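Local coordinates for uncharacterized rhodanese-related protein TVG0868615 (Thermoplasma volcanium GSS1, PDB 3GK5) that is of unknown function but carries a rhodanese-like domain and may, as in related proteins, take part in sulfur transfer, at residues V60-H64 against G65-A69. Sequence-based numbering, arbitrary orientation.
Sequences VICAH and GNRSA
A branched aliphatic side chain such as that of V60, near the end of strand 58-61, suits the seam between sheet and helix 66-76: its CG1 lies 4.0 Å from S68 CB. At C62 the chain leaves the strand, and SG, anti to the backbone N (chi1 179°), is carried into the bowl of the turn. There G65 N donates to C62 SG at 3.5 Å, while R67 N and R67 NE add weak bonds, each 3.4 Å long and bent. With an alanine at C62, these three N-H groups would probably be left without their sulfur acceptor. Behind the sulfur, C62 CB packs 3.4 Å from S68 CB; the small S68 fits here, and its OG bonds to D84 and to a water that weakly accepts from C62 N. A63 brings its methyl to the edge of the R67 guanidinium, whose NH2 forms a salt bridge with E28. H64 N donates to a second water, which bonds N66 OD1 and R67 NH1; at the positive phi of G65 (120°) a side chain would clash with H64 O. A cysteine cradled by N-H groups between strand and helix N-terminus is characteristic of the rhodanese active-site loop, where it is probably the sulfur carrier.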
ATOM      1  N   VAL A  60      -0.127   3.037  -0.772  1.00 16.24           N
ATOM      2  CA  VAL A  60      -0.652   2.319   0.386  1.00 10.62           C
ATOM      3  C   VAL A  60      -1.806   1.428   0.010  1.00  9.92           C
ATOM      4  O   VAL A  60      -2.841   1.889  -0.470  1.00 20.70           O
ATOM      5  CB  VAL A  60      -1.133   3.278   1.480  1.00 11.48           C
ATOM      6  CG1 VAL A  60      -1.313   2.517   2.777  1.00 13.54           C
ATOM      7  CG2 VAL A  60      -0.156   4.408   1.641  1.00  5.41           C
ATOM      8  N   ILE A  61      -1.626   0.139   0.243  1.00 11.45           N
ATOM      9  CA  ILE A  61      -2.651  -0.804  -0.111  1.00  9.12           C
ATOM     10  C   ILE A  61      -3.257  -1.472   1.096  1.00 11.38           C
ATOM     11  O   ILE A  61      -2.625  -1.636   2.133  1.00 21.98           O
ATOM     12  CB  ILE A  61      -2.105  -1.866  -1.055  1.00 10.00           C
ATOM     13  CG1 ILE A  61      -3.270  -2.598  -1.735  1.00 10.57           C
ATOM     14  CG2 ILE A  61      -1.218  -2.813  -0.285  1.00 13.64           C
ATOM     15  CD1 ILE A  61      -2.959  -3.034  -3.174  1.00  9.47           C
ATOM     16  N   CYS A  62      -4.498  -1.878   0.934  1.00 14.71           N
ATOM     17  CA  CYS A  62      -5.234  -2.506   2.004  1.00 25.52           C
ATOM     18  C   CYS A  62      -5.994  -3.716   1.445  1.00 21.13           C
ATOM     19  O   CYS A  62      -5.855  -4.037   0.271  1.00 28.03           O
ATOM     20  CB  CYS A  62      -6.182  -1.456   2.554  1.00 25.21           C
ATOM     21  SG  CYS A  62      -7.174  -2.012   3.834  1.00 36.55           S
ATOM     22  N   ALA A  63      -6.786  -4.397   2.259  1.00 23.11           N
ATOM     23  CA  ALA A  63      -7.534  -5.536   1.725  1.00 29.05           C
ATOM     24  C   ALA A  63      -8.629  -4.999   0.816  1.00 24.75           C
ATOM     25  O   ALA A  63      -8.826  -5.497  -0.294  1.00 22.97           O
ATOM     26  CB  ALA A  63      -8.151  -6.378   2.853  1.00 23.63           C
ATOM     27  N   HIS A  64      -9.330  -3.972   1.293  1.00 26.64           N
ATOM     28  CA  HIS A  64     -10.411  -3.360   0.529  1.00 34.30           C
ATOM     29  C   HIS A  64     -10.256  -1.855   0.378  1.00 24.28           C
ATOM     30  O   HIS A  64     -10.863  -1.262  -0.507  1.00 31.97           O
ATOM     31  CB  HIS A  64     -11.758  -3.671   1.179  1.00 41.91           C
ATOM     32  CG  HIS A  64     -11.939  -5.115   1.508  1.00 50.50           C
ATOM     33  ND1 HIS A  64     -11.761  -5.614   2.781  1.00 46.38           N
ATOM     34  CD2 HIS A  64     -12.219  -6.181   0.722  1.00 53.58           C
ATOM     35  CE1 HIS A  64     -11.923  -6.924   2.763  1.00 57.10           C
ATOM     36  NE2 HIS A  64     -12.201  -7.294   1.525  1.00 54.46           N
ATOM     37  N   GLY A  65      -9.456  -1.244   1.249  1.00 25.40           N
ATOM     38  CA  GLY A  65      -9.229   0.188   1.166  1.00 25.76           C
ATOM     39  C   GLY A  65      -9.642   1.004   2.379  1.00 28.29           C
ATOM     40  O   GLY A  65      -9.393   2.208   2.446  1.00 34.42           O
ATOM     41  N   ASN A  66     -10.267   0.356   3.349  1.00 27.12           N
ATOM     42  CA  ASN A  66     -10.716   1.049   4.547  1.00 22.16           C
ATOM     43  C   ASN A  66      -9.561   1.423   5.474  1.00 27.09           C
ATOM     44  O   ASN A  66      -9.568   2.496   6.076  1.00 28.71           O
ATOM     45  CB  ASN A  66     -11.737   0.171   5.273  1.00 28.07           C
ATOM     46  CG  ASN A  66     -11.687  -1.279   4.809  1.00 35.37           C
ATOM     47  OD1 ASN A  66     -10.733  -2.001   5.090  1.00 45.75           O
ATOM     48  ND2 ASN A  66     -12.711  -1.702   4.077  1.00 38.63           N
ATOM     49  N   ARG A  67      -8.565   0.544   5.571  1.00 21.43           N
ATOM     50  CA  ARG A  67      -7.409   0.777   6.434  1.00 15.91           C
ATOM     51  C   ARG A  67      -6.342   1.626   5.743  1.00 24.11           C
ATOM     52  O   ARG A  67      -5.650   2.418   6.382  1.00 19.40           O
ATOM     53  CB  ARG A  67      -6.813  -0.564   6.878  1.00 21.75           C
ATOM     54  CG  ARG A  67      -7.753  -1.387   7.765  1.00 22.08           C
ATOM     55  CD  ARG A  67      -7.217  -2.786   8.023  1.00 24.26           C
ATOM     56  NE  ARG A  67      -7.269  -3.603   6.810  1.00 36.32           N
ATOM     57  CZ  ARG A  67      -6.775  -4.835   6.702  1.00 35.59           C
ATOM     58  NH1 ARG A  67      -6.883  -5.486   5.549  1.00 26.40           N
ATOM     59  NH2 ARG A  67      -6.164  -5.414   7.734  1.00 32.89           N
ATOM     60  N   SER A  68      -6.208   1.455   4.433  1.00 19.28           N
ATOM     61  CA  SER A  68      -5.240   2.225   3.677  1.00 18.07           C
ATOM     62  C   SER A  68      -5.615   3.708   3.734  1.00 25.66           C
ATOM     63  O   SER A  68      -4.754   4.565   3.929  1.00 23.43           O
ATOM     64  CB  SER A  68      -5.211   1.749   2.226  1.00 14.14           C
ATOM     65  OG  SER A  68      -6.513   1.777   1.680  1.00 17.02           O
ATOM     66  N   ALA A  69      -6.903   4.005   3.580  1.00 25.44           N
ATOM     67  CA  ALA A  69      -7.383   5.385   3.605  1.00 21.02           C
ATOM     68  C   ALA A  69      -6.956   6.106   4.868  1.00 21.99           C
ATOM     69  O   ALA A  69      -6.487   7.246   4.812  1.00 27.56           O
ATOM     70  CB  ALA A  69      -8.899   5.418   3.489  1.00 27.40           C
TER
HETATM   71  O   HOH W   1      -6.002  -0.070  -0.373  1.00 17.39           O
HETATM   72  O   HOH W   2      -9.236  -3.759   4.128  1.00 23.83           O